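Local coordinates for protein mirolysin (Tannerella forsythia, PDB 6R7V) that probably cleaves peptide bonds as a zinc-dependent metzincin of the pappalysin family, captured here as a zymogen consistent with cysteine-switch latency, at residues A[236-241]-A[250-255]; A[216-221]-A[263-268]; A[94-99]-A[275-280]; A[90-95]-A[257-262]; A[196-201]-A[269-274]. The protein carries 1 engineered substitution. All coordinates share one frame; numbering follows the deposited sequence. Where two conformers were deposited one is given.

Contact 1. Residues A[236-241]-A[250-255]. With CA (calcium ion), chain B; GOL (glycerol), chain G.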
# COMPACT_ATOMS: atom_id res chain seq x y z
N PRO A 236 11.60 -9.03 12.08
CA PRO A 236 11.72 -10.35 12.74
C PRO A 236 10.78 -11.39 12.15
O PRO A 236 9.63 -11.06 11.85
CB PRO A 236 11.32 -10.05 14.18
CG PRO A 236 11.63 -8.58 14.38
CD PRO A 236 11.31 -7.95 13.04
N ASN A 237 11.25 -12.64 12.01
CA ASN A 237 10.42 -13.76 11.57
C ASN A 237 9.23 -13.84 12.49
O ASN A 237 9.36 -13.75 13.71
CB ASN A 237 11.20 -15.06 11.58
CG ASN A 237 10.55 -16.21 10.86
OD1 ASN A 237 9.42 -16.13 10.39
ND2 ASN A 237 11.26 -17.31 10.76
N GLN A 238 8.05 -13.95 11.92
CA GLN A 238 6.83 -13.85 12.71
C GLN A 238 5.88 -14.98 12.32
O GLN A 238 5.82 -15.33 11.16
CB GLN A 238 6.22 -12.45 12.42
CG GLN A 238 4.90 -12.14 13.12
CD GLN A 238 4.46 -10.70 12.93
OE1 GLN A 238 5.25 -9.77 12.91
NE2 GLN A 238 3.17 -10.50 12.76
N GLY A 239 5.17 -15.54 13.30
CA GLY A 239 4.22 -16.64 13.05
C GLY A 239 3.04 -16.19 12.21
O GLY A 239 3.06 -16.30 10.98
N GLY A 240 2.02 -15.70 12.89
CA GLY A 240 0.81 -15.21 12.25
C GLY A 240 0.65 -13.72 12.38
O GLY A 240 1.56 -13.02 12.89
N TYR A 241 -0.43 -13.19 11.87
CA TYR A 241 -0.68 -11.77 11.97
C TYR A 241 -1.04 -11.39 13.38
O TYR A 241 -1.47 -12.22 14.19
CB TYR A 241 -1.80 -11.32 11.00
CG TYR A 241 -3.15 -12.01 11.22
CD1 TYR A 241 -3.58 -13.02 10.36
CD2 TYR A 241 -3.99 -11.63 12.26
CE1 TYR A 241 -4.80 -13.66 10.56
CE2 TYR A 241 -5.20 -12.27 12.48
CZ TYR A 241 -5.60 -13.31 11.64
OH TYR A 241 -6.81 -13.94 11.82
N LYS A 250 5.97 -8.45 22.30
CA LYS A 250 5.15 -9.62 22.00
C LYS A 250 6.04 -10.65 21.32
O LYS A 250 6.56 -10.39 20.25
CB LYS A 250 3.92 -9.29 21.14
CG LYS A 250 2.99 -10.52 21.00
CD LYS A 250 1.66 -10.21 20.35
CE LYS A 250 0.86 -11.48 20.16
NZ LYS A 250 -0.43 -11.18 19.47
N THR A 251 6.24 -11.81 21.94
CA THR A 251 7.07 -12.84 21.33
C THR A 251 6.16 -13.92 20.75
O THR A 251 4.96 -13.95 21.06
CB THR A 251 8.05 -13.42 22.38
OG1 THR A 251 7.28 -14.04 23.41
CG2 THR A 251 8.95 -12.36 23.00
N ASP A 252 6.70 -14.81 19.90
CA ASP A 252 5.93 -15.94 19.37
C ASP A 252 6.88 -17.13 19.12
O ASP A 252 8.04 -17.04 19.50
CB ASP A 252 5.09 -15.57 18.13
CG ASP A 252 5.81 -15.19 16.86
OD1 ASP A 252 7.04 -15.41 16.76
OD2 ASP A 252 5.12 -14.69 15.93
N HIS A 253 6.41 -18.22 18.50
CA HIS A 253 7.28 -19.38 18.29
C HIS A 253 8.37 -19.15 17.22
O HIS A 253 9.34 -19.91 17.20
CB HIS A 253 6.47 -20.67 18.00
CG HIS A 253 5.71 -20.71 16.71
ND1 HIS A 253 5.78 -21.81 15.88
CD2 HIS A 253 4.80 -19.84 16.20
CE1 HIS A 253 4.95 -21.56 14.88
NE2 HIS A 253 4.35 -20.39 15.02
N CYS A 254 8.27 -18.09 16.38
CA CYS A 254 9.28 -17.79 15.35
C CYS A 254 10.40 -16.92 15.89
O CYS A 254 11.56 -17.17 15.52
CB CYS A 254 8.64 -17.14 14.13
SG CYS A 254 7.28 -18.10 13.45
N THR A 255 10.07 -15.89 16.69
CA THR A 255 10.99 -15.00 17.41
C THR A 255 10.56 -15.07 18.90
O THR A 255 9.66 -14.33 19.33
CB THR A 255 10.98 -13.57 16.83
OG1 THR A 255 11.35 -13.62 15.45
CG2 THR A 255 11.93 -12.64 17.57
CA CA B . 4.86 -16.76 9.50
C1 GOL G . 2.36 -12.97 16.99
O1 GOL G . 2.94 -12.78 15.70
C2 GOL G . 1.26 -14.01 16.99
O2 GOL G . 0.29 -13.73 15.97
C3 GOL G . 1.76 -15.42 16.82
O3 GOL G . 2.54 -15.54 15.64
O HOH W 1 7.17 -16.58 8.93
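Gln-238 and Cys-254 bring their CA atoms to 5.3 Å, the nearest backbone approach between 236-241 and 250-255, two segments without regular helix or strand. Two hydrogen bonds join them. Gly-239 N reaches Asp-252 OD2 at 2.8 Å, and although the N-H...O angle is a nearly straight 168°, the donor comes from above the carboxylate plane. Thr-255 OG1 donates to Asn-237 O at 2.6 Å, in the carbonyl plane and on a lone pair; the hydroxyl is turned there by a chi1 of -59°, which sets OG1 opposite its own carbonyl carbon. The Asp-252 carboxylate divides its work. OD2 also accepts from O3 of a glycerol, whereas OD1 folds back on its own segment, making an Asx turn with Cys-254 N (3.0 Å) and an Asx motif with Thr-255 N (3.1 Å). Gripped at both oxygens, the group has little freedom to rotate. Cys-254 SG, in a disulfide with Cys-226, passes 3.3 Å from Gly-239 N. The extended Gln-238 chain starts away from 250-255, and its NE2 bonds both Gly-240 O and Asp-268 OD2. On the metal side, Gln-238 O and Gly-239 O each lie 2.4 Å from calcium, with a water hydrogen-bonded to Asn-237 OD1. Trp-219, Asp-222 and Ser-225 complete this loop-borne calcium site, next to the Cys-226 to Cys-254 disulfide.

Contact 2. Residues A[216-221]-A[263-268]. With ZN (zinc ion), chain D; CA (calcium ion), chain B.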
# COMPACT_ATOMS: atom_id res chain seq x y z
N ARG A 216 5.35 -7.22 1.43
CA ARG A 216 4.45 -8.31 1.82
C ARG A 216 4.08 -8.21 3.27
O ARG A 216 4.81 -7.63 4.10
CB ARG A 216 5.16 -9.65 1.61
CG ARG A 216 5.50 -9.92 0.17
CD ARG A 216 5.93 -11.34 0.04
NE ARG A 216 6.52 -11.60 -1.27
CZ ARG A 216 6.86 -12.80 -1.69
NH1 ARG A 216 6.63 -13.87 -0.93
NH2 ARG A 216 7.43 -12.96 -2.88
N HIS A 217 3.02 -8.91 3.64
CA HIS A 217 2.67 -9.05 5.05
C HIS A 217 3.84 -9.55 5.85
O HIS A 217 4.52 -10.50 5.44
CB HIS A 217 1.50 -9.99 5.20
CG HIS A 217 0.24 -9.39 4.68
ND1 HIS A 217 -0.73 -10.18 4.13
CD2 HIS A 217 -0.14 -8.10 4.61
CE1 HIS A 217 -1.70 -9.35 3.76
NE2 HIS A 217 -1.38 -8.08 3.99
N ILE A 218 4.07 -8.91 7.00
CA ILE A 218 5.29 -9.15 7.78
C ILE A 218 5.40 -10.61 8.28
O ILE A 218 6.51 -11.13 8.46
CB ILE A 218 5.35 -8.14 8.94
CG1 ILE A 218 6.70 -8.19 9.66
CG2 ILE A 218 4.18 -8.33 9.93
CD1 ILE A 218 6.96 -6.96 10.53
N TRP A 219 4.27 -11.27 8.50
CA TRP A 219 4.29 -12.65 9.01
C TRP A 219 4.43 -13.71 7.89
O TRP A 219 4.50 -14.91 8.21
CB TRP A 219 3.06 -12.95 9.87
CG TRP A 219 1.80 -13.04 9.09
CD1 TRP A 219 1.22 -14.17 8.60
CD2 TRP A 219 0.97 -11.95 8.68
NE1 TRP A 219 0.08 -13.84 7.88
CE2 TRP A 219 -0.10 -12.48 7.93
CE3 TRP A 219 1.00 -10.57 8.92
CZ2 TRP A 219 -1.11 -11.69 7.37
CZ3 TRP A 219 0.00 -9.77 8.36
CH2 TRP A 219 -1.05 -10.34 7.62
N GLY A 220 4.48 -13.31 6.63
CA GLY A 220 4.74 -14.26 5.56
C GLY A 220 3.57 -15.01 4.95
O GLY A 220 3.79 -15.91 4.14
N ASP A 221 2.33 -14.65 5.32
CA ASP A 221 1.11 -15.21 4.76
C ASP A 221 1.17 -16.73 4.77
O ASP A 221 0.92 -17.37 3.75
CB ASP A 221 0.91 -14.68 3.31
CG ASP A 221 0.52 -13.22 3.28
OD1 ASP A 221 -0.41 -12.85 4.00
OD2 ASP A 221 1.16 -12.45 2.52
N PHE A 263 4.93 -5.90 15.68
CA PHE A 263 3.48 -5.81 15.43
C PHE A 263 3.04 -4.39 15.09
O PHE A 263 1.92 -4.23 14.61
CB PHE A 263 2.69 -6.33 16.63
CG PHE A 263 2.94 -5.58 17.92
CD1 PHE A 263 2.30 -4.37 18.17
CD2 PHE A 263 3.83 -6.07 18.86
CE1 PHE A 263 2.53 -3.68 19.36
CE2 PHE A 263 4.05 -5.39 20.05
CZ PHE A 263 3.41 -4.19 20.29
N MET A 264 3.91 -3.39 15.31
CA MET A 264 3.62 -1.98 15.00
C MET A 264 4.12 -1.59 13.58
O MET A 264 4.08 -0.42 13.20
CB MET A 264 4.15 -1.03 16.09
CG MET A 264 5.66 -0.89 16.22
SD MET A 264 6.63 -2.38 16.58
CE MET A 264 5.93 -2.87 18.15
N ASN A 265 4.58 -2.58 12.83
CA ASN A 265 4.94 -2.38 11.42
C ASN A 265 3.68 -2.16 10.62
O ASN A 265 2.67 -2.84 10.86
CB ASN A 265 5.69 -3.60 10.91
CG ASN A 265 6.36 -3.34 9.58
OD1 ASN A 265 5.74 -3.47 8.52
ND2 ASN A 265 7.61 -2.89 9.61
N TYR A 266 3.72 -1.25 9.62
CA TYR A 266 2.51 -1.03 8.81
C TYR A 266 2.05 -2.26 8.05
O TYR A 266 0.87 -2.30 7.65
CB TYR A 266 2.76 0.09 7.79
CG TYR A 266 3.13 1.43 8.42
CD1 TYR A 266 2.29 2.03 9.35
CD2 TYR A 266 4.32 2.06 8.12
CE1 TYR A 266 2.65 3.22 9.98
CE2 TYR A 266 4.67 3.28 8.71
CZ TYR A 266 3.84 3.84 9.65
OH TYR A 266 4.19 5.02 10.25
N MET A 267 2.93 -3.24 7.83
CA MET A 267 2.57 -4.43 7.06
C MET A 267 2.03 -5.56 7.93
O MET A 267 1.91 -6.69 7.46
CB MET A 267 3.77 -4.90 6.23
CG MET A 267 4.26 -3.82 5.23
SD MET A 267 2.96 -2.94 4.28
CE MET A 267 2.23 -4.32 3.34
N ASP A 268 1.64 -5.25 9.18
CA ASP A 268 0.93 -6.21 10.01
C ASP A 268 -0.58 -5.90 9.87
O ASP A 268 -0.97 -5.13 8.99
CB ASP A 268 1.43 -6.18 11.49
CG ASP A 268 1.27 -7.52 12.22
OD1 ASP A 268 0.35 -8.29 11.86
OD2 ASP A 268 2.06 -7.81 13.12
ZN ZN D . -2.12 -6.38 3.18
CA CA B . 4.86 -16.76 9.50
O HOH W 1 7.17 -16.58 8.93
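Ile-218 lies against the turn 265-268, and its side chain can be followed atom by atom. CB stands 4.0 Å from Met-267 O. The CG2 branch leans on the neighbouring residue, 3.8 Å from Asp-268 CG. The other branch, CG1, runs opposite the backbone N (chi1 -171°) and carries CD1 outward to rest 3.6 Å from Asn-265 CB. One side chain thus spans three residues of the turn. Its backbone is tied to the same place: Ile-218 N donates to Met-267 O at 3.1 Å and 163°, although the donor stands well above the carbonyl plane, and a CA-H...O contact from His-217 reaches the same oxygen. Met-267 CB sits 3.6 Å from Arg-216 O, and its bent chain turns toward His-207 and His-211 of helix 203-212. Asn-265 OD1 accepts from Met-267 N in an Asx turn inside the type I turn 265-268. The Trp-219 ring brings CE3 and CZ3 near Asp-268 OD1, which is bonded to Asn-242 N, and lays CH2 over one face of the His-217 imidazole. That imidazole is fixed at both nitrogens: ND1 donates in the ring plane to the syn lone pair of Asp-221 OD1 at 2.7 Å, and NE2 binds zinc at 2.0 Å. His-207, His-211 and Cys-6 are the other zinc ligands. A tight turn with a methionine in its third position, lying beneath the histidine-bound zinc, is the Met-turn that defines the metzincins.

Contact 3. Residues A[94-99]-A[275-280]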
# COMPACT_ATOMS: atom_id res chain seq x y z
N ASN A 94 15.67 2.14 16.10
CA ASN A 94 16.94 2.18 15.37
C ASN A 94 16.86 1.42 14.02
O ASN A 94 17.68 1.67 13.13
CB ASN A 94 18.06 1.61 16.26
CG ASN A 94 17.60 0.53 17.22
OD1 ASN A 94 17.14 -0.54 16.81
ND2 ASN A 94 17.71 0.79 18.52
N LEU A 95 15.81 0.59 13.82
CA LEU A 95 15.59 -0.12 12.56
C LEU A 95 14.60 0.61 11.68
O LEU A 95 14.40 0.20 10.53
CB LEU A 95 15.04 -1.56 12.79
CG LEU A 95 15.86 -2.47 13.68
CD1 LEU A 95 15.10 -3.79 13.92
CD2 LEU A 95 17.20 -2.77 13.05
N ALA A 96 14.02 1.70 12.18
CA ALA A 96 12.97 2.39 11.43
C ALA A 96 13.52 3.13 10.22
O ALA A 96 14.60 3.70 10.27
CB ALA A 96 12.25 3.36 12.35
N GLY A 97 12.75 3.09 9.15
CA GLY A 97 13.14 3.69 7.89
C GLY A 97 12.34 4.92 7.52
O GLY A 97 11.16 5.09 7.87
N ASN A 98 13.01 5.78 6.77
CA ASN A 98 12.49 7.00 6.18
C ASN A 98 12.50 6.74 4.69
O ASN A 98 13.58 6.71 4.11
CB ASN A 98 13.43 8.15 6.56
CG ASN A 98 13.07 9.46 5.94
OD1 ASN A 98 12.26 9.55 5.00
ND2 ASN A 98 13.71 10.51 6.46
N ALA A 99 11.33 6.48 4.08
CA ALA A 99 11.32 6.06 2.68
C ALA A 99 11.70 7.16 1.75
O ALA A 99 12.06 6.87 0.61
CB ALA A 99 9.95 5.53 2.29
N MET A 275 0.21 1.25 14.85
CA MET A 275 1.27 1.16 13.86
C MET A 275 2.10 2.41 13.85
O MET A 275 1.58 3.52 14.06
CB MET A 275 0.70 0.98 12.46
CG MET A 275 -0.05 -0.28 12.30
SD MET A 275 -0.78 -0.36 10.64
CE MET A 275 -0.90 -2.17 10.51
N ASN A 276 3.39 2.29 13.52
CA ASN A 276 4.20 3.50 13.52
C ASN A 276 5.56 3.37 12.81
O ASN A 276 6.35 4.30 12.91
CB ASN A 276 4.41 4.04 14.96
CG ASN A 276 4.86 2.95 15.89
OD1 ASN A 276 5.87 2.30 15.64
ND2 ASN A 276 4.08 2.67 16.94
N LEU A 277 5.81 2.27 12.04
CA LEU A 277 7.06 2.26 11.28
C LEU A 277 7.05 1.34 10.09
O LEU A 277 6.31 0.33 10.02
CB LEU A 277 8.32 1.91 12.14
CG LEU A 277 8.61 0.41 12.34
CD1 LEU A 277 10.05 0.19 12.83
CD2 LEU A 277 7.65 -0.23 13.35
N PHE A 278 7.93 1.73 9.14
CA PHE A 278 8.53 0.85 8.15
C PHE A 278 9.94 0.63 8.61
O PHE A 278 10.50 1.51 9.26
CB PHE A 278 8.57 1.45 6.73
CG PHE A 278 7.25 1.53 6.00
CD1 PHE A 278 6.58 0.38 5.59
CD2 PHE A 278 6.73 2.77 5.62
CE1 PHE A 278 5.40 0.47 4.85
CE2 PHE A 278 5.55 2.86 4.89
CZ PHE A 278 4.88 1.70 4.54
N THR A 279 10.56 -0.47 8.20
CA THR A 279 11.97 -0.64 8.51
C THR A 279 12.86 -0.09 7.39
O THR A 279 12.40 0.12 6.25
CB THR A 279 12.34 -2.10 8.72
OG1 THR A 279 12.25 -2.82 7.49
CG2 THR A 279 11.55 -2.77 9.80
N LYS A 280 14.17 0.04 7.67
CA LYS A 280 15.11 0.42 6.61
C LYS A 280 15.10 -0.61 5.45
O LYS A 280 15.21 -0.22 4.29
CB LYS A 280 16.53 0.52 7.18
CG LYS A 280 16.66 1.70 8.15
CD LYS A 280 17.99 1.66 8.89
CE LYS A 280 18.10 2.81 9.86
NZ LYS A 280 19.35 2.70 10.68
O HOH W 2 9.03 4.53 9.62
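A single beta bridge pairs Ala-96 with Thr-279, directly before helix 280-288, for which Thr-279 is the N-cap residue; its OG1 caps a backbone N further on and is also bonded to Asp-234. The bridge is local: the touching parts run 89° apart, and Ala-96 CA and Thr-279 CA approach to 4.3 Å. Gly-97 N donates to Phe-278 O at 2.8 Å, nearly straight at 168° but tilted from the carbonyl plane. In the other direction Lys-280 N meets Leu-95 O at 2.9 Å, almost in line with the C=O bond, so a first-turn NH of the helix is satisfied by the loop. CA-H...O contacts from Ala-96 to Phe-278 O and from Thr-279 to Leu-95 O flank these bonds. Apolar contact is slight: Ala-96 CB touches Leu-277 CD1 at 3.9 Å. The Phe-278 ring leads away from 94-99, into an edge-to-face pair with Tyr-266 and against Phe-78. A water extends the link, bonded to Gly-97 O at 2.8 Å and accepting from Phe-278 N at 3.0 Å. At the outer end the Lys-280 chain, extended beyond CG (chi2 170°), runs alongside the loop. Lys-280 CG passes 3.6 Å from Ala-96 O, and Lys-280 NZ then donates to Asn-94 O at 3.1 Å, head-on to the carbonyl.

Contact 4. Residues A[90-95]-A[257-262]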
# COMPACT_ATOMS: atom_id res chain seq x y z
N SER A 90 11.95 1.61 21.64
CA SER A 90 13.36 1.99 21.43
C SER A 90 14.15 0.86 20.82
O SER A 90 15.02 1.15 20.01
CB SER A 90 14.00 2.44 22.73
OG SER A 90 13.91 1.41 23.70
N ALA A 91 13.83 -0.42 21.15
CA ALA A 91 14.55 -1.55 20.56
C ALA A 91 14.36 -1.68 19.04
O ALA A 91 15.22 -2.26 18.38
CB ALA A 91 14.15 -2.85 21.24
N PHE A 92 13.28 -1.11 18.49
CA PHE A 92 13.01 -1.15 17.05
C PHE A 92 13.19 0.21 16.37
O PHE A 92 13.27 0.26 15.14
CB PHE A 92 11.59 -1.64 16.78
CG PHE A 92 11.21 -3.06 17.13
CD1 PHE A 92 12.02 -4.13 16.75
CD2 PHE A 92 10.00 -3.34 17.76
CE1 PHE A 92 11.63 -5.45 17.02
CE2 PHE A 92 9.63 -4.65 18.05
CZ PHE A 92 10.43 -5.70 17.64
N ALA A 93 13.22 1.32 17.15
CA ALA A 93 13.31 2.66 16.55
C ALA A 93 14.57 2.82 15.71
O ALA A 93 14.53 3.48 14.68
CB ALA A 93 13.26 3.73 17.63
N ASN A 94 15.67 2.14 16.10
CA ASN A 94 16.94 2.18 15.37
C ASN A 94 16.86 1.42 14.02
O ASN A 94 17.68 1.67 13.13
CB ASN A 94 18.06 1.61 16.26
CG ASN A 94 17.60 0.53 17.22
OD1 ASN A 94 17.14 -0.54 16.81
ND2 ASN A 94 17.71 0.79 18.52
N LEU A 95 15.81 0.59 13.82
CA LEU A 95 15.59 -0.12 12.56
C LEU A 95 14.60 0.61 11.68
O LEU A 95 14.40 0.20 10.53
CB LEU A 95 15.04 -1.56 12.79
CG LEU A 95 15.86 -2.47 13.68
CD1 LEU A 95 15.10 -3.79 13.92
CD2 LEU A 95 17.20 -2.77 13.05
N THR A 257 12.30 -14.40 21.67
CA THR A 257 13.02 -13.54 22.63
C THR A 257 12.72 -12.07 22.38
O THR A 257 12.56 -11.66 21.22
CB THR A 257 14.54 -13.78 22.59
OG1 THR A 257 15.04 -13.48 21.28
CG2 THR A 257 14.93 -15.18 23.01
N SER A 258 12.67 -11.26 23.47
CA SER A 258 12.47 -9.81 23.41
C SER A 258 13.58 -9.22 22.52
O SER A 258 14.69 -9.77 22.54
CB SER A 258 12.48 -9.18 24.80
OG SER A 258 12.28 -7.77 24.79
N PRO A 259 13.31 -8.24 21.62
CA PRO A 259 12.10 -7.41 21.47
C PRO A 259 10.90 -8.06 20.78
O PRO A 259 9.88 -7.41 20.64
CB PRO A 259 12.61 -6.20 20.67
CG PRO A 259 13.74 -6.76 19.84
CD PRO A 259 14.41 -7.76 20.75
N GLY A 260 11.02 -9.32 20.35
CA GLY A 260 9.88 -10.03 19.76
C GLY A 260 9.53 -9.61 18.35
O GLY A 260 10.39 -9.25 17.55
N VAL A 261 8.24 -9.68 18.02
CA VAL A 261 7.77 -9.38 16.68
C VAL A 261 7.34 -7.92 16.53
O VAL A 261 6.89 -7.27 17.46
CB VAL A 261 6.68 -10.37 16.23
CG1 VAL A 261 7.19 -11.82 16.29
CG2 VAL A 261 5.38 -10.21 17.02
N MET A 262 7.52 -7.40 15.33
CA MET A 262 7.27 -5.98 15.05
C MET A 262 5.81 -5.75 14.68
O MET A 262 5.45 -5.44 13.52
CB MET A 262 8.22 -5.55 13.92
CG MET A 262 8.52 -4.12 13.94
SD MET A 262 9.63 -3.79 12.55
CE MET A 262 11.23 -3.96 13.29
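Phe-92 O accepts Leu-95 N at 2.9 Å, a short backbone bond, and this turn beside the short helix 90-93 presents the Phe-92 ring to 257-262, part of the loop between strands 243-244 and 269-270. What joins the two segments is a Met-aromatic contact combined with CH-pi contacts on opposite faces of that ring. Over one face Met-262 CG lies 4.2 Å from the ring centroid and only 8° off the normal, with SD higher above the same face at 5.0 Å. Over the other, Pro-259 CB also lies 4.2 Å from the centroid but at 28°, displaced toward one side. The proline, preceded by a cis peptide bond, additionally meets Ala-91 CB with its own CB. Pro-259 O comes 3.5 Å from Phe-92 CZ, above the plane on the proline side, while Gly-260 O sits at the edge near the ring plane, 3.6 Å from Phe-92 CZ. The ring also touches Met-264, and the Met-262 side chain reaches Thr-279. A bend in the last torsion of Met-262 (chi3 -92°) brings its methyl back, placing CE 3.6 Å from Phe-92 CD1 and 3.9 Å from Leu-95 CD1.

Contact 5. Residues A[196-201]-A[269-274]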
# COMPACT_ATOMS: atom_id res chain seq x y z
N GLU A 196 -13.88 5.53 10.17
CA GLU A 196 -14.41 4.79 11.30
C GLU A 196 -13.36 4.07 12.10
O GLU A 196 -12.54 3.30 11.58
CB GLU A 196 -15.46 3.79 10.82
CG GLU A 196 -16.72 4.51 10.35
CD GLU A 196 -17.85 3.62 9.89
OE1 GLU A 196 -18.72 4.13 9.14
OE2 GLU A 196 -17.89 2.43 10.27
N SER A 197 -13.39 4.33 13.40
CA SER A 197 -12.52 3.68 14.37
C SER A 197 -12.76 2.16 14.34
O SER A 197 -13.92 1.75 14.13
CB SER A 197 -12.84 4.26 15.74
OG SER A 197 -12.10 3.56 16.72
N PRO A 198 -11.73 1.29 14.45
CA PRO A 198 -10.33 1.59 14.80
C PRO A 198 -9.39 1.75 13.58
O PRO A 198 -8.17 1.74 13.76
CB PRO A 198 -9.95 0.37 15.64
CG PRO A 198 -10.67 -0.76 14.97
CD PRO A 198 -11.98 -0.17 14.48
N TYR A 199 -9.93 1.90 12.38
CA TYR A 199 -9.12 2.10 11.19
C TYR A 199 -9.41 3.50 10.68
O TYR A 199 -10.00 3.71 9.61
CB TYR A 199 -9.36 0.98 10.14
CG TYR A 199 -9.24 -0.40 10.75
CD1 TYR A 199 -7.99 -0.91 11.09
CD2 TYR A 199 -10.36 -1.17 11.01
CE1 TYR A 199 -7.87 -2.16 11.68
CE2 TYR A 199 -10.25 -2.43 11.59
CZ TYR A 199 -9.00 -2.93 11.92
OH TYR A 199 -8.88 -4.18 12.48
N ASP A 200 -9.04 4.49 11.50
CA ASP A 200 -9.37 5.90 11.29
C ASP A 200 -8.14 6.81 11.32
O ASP A 200 -8.30 8.01 11.52
CB ASP A 200 -10.39 6.38 12.34
CG ASP A 200 -9.91 6.25 13.78
OD1 ASP A 200 -8.93 5.49 14.03
OD2 ASP A 200 -10.56 6.84 14.66
N LYS A 201 -6.92 6.26 11.09
CA LYS A 201 -5.73 7.12 11.05
C LYS A 201 -5.05 7.04 9.68
O LYS A 201 -3.91 7.51 9.54
CB LYS A 201 -4.73 6.79 12.18
CG LYS A 201 -5.32 6.85 13.59
CD LYS A 201 -5.71 8.27 13.93
CE LYS A 201 -6.33 8.44 15.30
NZ LYS A 201 -6.67 9.86 15.50
N TYR A 269 -1.44 -6.52 10.72
CA TYR A 269 -2.89 -6.35 10.68
C TYR A 269 -3.41 -5.62 11.90
O TYR A 269 -4.61 -5.67 12.20
CB TYR A 269 -3.62 -7.70 10.55
CG TYR A 269 -3.78 -8.27 9.15
CD1 TYR A 269 -3.38 -7.54 8.03
CD2 TYR A 269 -4.39 -9.50 8.96
CE1 TYR A 269 -3.60 -8.03 6.74
CE2 TYR A 269 -4.60 -10.01 7.68
CZ TYR A 269 -4.21 -9.27 6.57
OH TYR A 269 -4.38 -9.79 5.32
N THR A 270 -2.53 -4.92 12.62
CA THR A 270 -2.91 -4.21 13.83
C THR A 270 -3.72 -2.93 13.55
O THR A 270 -3.78 -2.45 12.40
CB THR A 270 -1.65 -3.90 14.63
OG1 THR A 270 -0.67 -3.38 13.75
CG2 THR A 270 -1.10 -5.14 15.33
N TYR A 271 -4.34 -2.37 14.60
CA TYR A 271 -5.10 -1.12 14.52
C TYR A 271 -4.24 0.02 14.04
O TYR A 271 -3.07 0.07 14.37
CB TYR A 271 -5.65 -0.72 15.88
CG TYR A 271 -6.77 -1.55 16.45
CD1 TYR A 271 -7.51 -2.42 15.65
CD2 TYR A 271 -7.15 -1.40 17.78
CE1 TYR A 271 -8.58 -3.15 16.17
CE2 TYR A 271 -8.23 -2.11 18.30
CZ TYR A 271 -8.93 -2.99 17.50
OH TYR A 271 -9.98 -3.69 18.07
N ASP A 272 -4.84 0.97 13.30
CA ASP A 272 -4.07 2.09 12.80
C ASP A 272 -3.24 2.85 13.83
O ASP A 272 -2.11 3.25 13.53
CB ASP A 272 -5.01 3.10 12.19
CG ASP A 272 -5.65 2.75 10.86
OD1 ASP A 272 -5.70 1.55 10.51
OD2 ASP A 272 -6.11 3.66 10.18
N ALA A 273 -3.83 3.13 15.01
CA ALA A 273 -3.14 3.91 16.03
C ALA A 273 -2.00 3.15 16.71
O ALA A 273 -1.22 3.77 17.44
CB ALA A 273 -4.13 4.42 17.07
N CYS A 274 -1.90 1.84 16.46
CA CYS A 274 -0.82 1.10 17.11
C CYS A 274 0.31 0.77 16.11
O CYS A 274 1.31 0.19 16.50
CB CYS A 274 -1.38 -0.12 17.84
SG CYS A 274 -2.67 0.32 19.04
O HOH W 3 -6.54 2.64 15.76
O HOH W 4 -6.61 -5.33 13.94
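Pro-198 turns its CB-CG edge onto one face of the Tyr-271 ring, with Pro-198 CB 3.6 Å from the ring centroid and only 7° off the normal, and Pro-198 CG 3.4 Å from Tyr-271 CE1. A cis peptide bond precedes this proline, whose CG also sits over the rim of one face of the Tyr-199 ring. The two tyrosines meet as an offset edge-to-face pair: the edge of Tyr-271 is directed at the face of Tyr-199, with planes at 83° and centroids 5.8 Å apart, while Tyr-199 OH in turn lies at the edge of the Tyr-271 ring. The carboxylate of Asp-272 stands crosswise to Tyr-199 and brings Asp-272 OD1, in the ring plane, to 3.4 Å from Tyr-199 CD1. Asp-272 OD2 accepts from Lys-201 N at 2.9 Å, on the anti side, and also from Arg-203 N at the start of helix 203-212. Behind this bond Lys-201 CB packs on Asp-272 CB at 3.7 Å, and a bend at chi2 (-66°) leads NZ off to a salt bridge with Asp-192. The backbones are linked by a weak bond from Asp-272 N to Pro-198 O (3.4 Å), reinforced by a water joining Pro-198 O to Ala-273 N; a second water joins Tyr-199 OH to Tyr-269 O. Arg-4 joins the group through a salt bridge to Asp-272 OD1 and bonds to Tyr-199 OH and Thr-270 O. Since Cys-6, two residues on, is a zinc ligand, the site is consistent with docking of the N-terminal segment in a cysteine-switch zymogen.

How the contacts relate
From the N terminus, 90-99 supplies the first halves of contacts 3 and 4; contact 3 closes at 275-280, and contact 4 earlier at 257-262. Contact 5 starts at 196-201, ahead of helix 203-212, and closes inside contact 3. Contact 2 lies within contact 5, and contact 1 is innermost, enclosed by all the others. Contact 4 crosses contacts 2 and 5, because 257-262 precedes their second segments. Contacts 1, 2, 5 and 3 thus reach back progressively earlier, contact 4 being the exception. Contacts 1 and 2 share a calcium ion, and backbone bonds Lys-250 to Val-261 and Met-264 to Asn-276 join contact 1 to 4 and contact 2 to 3.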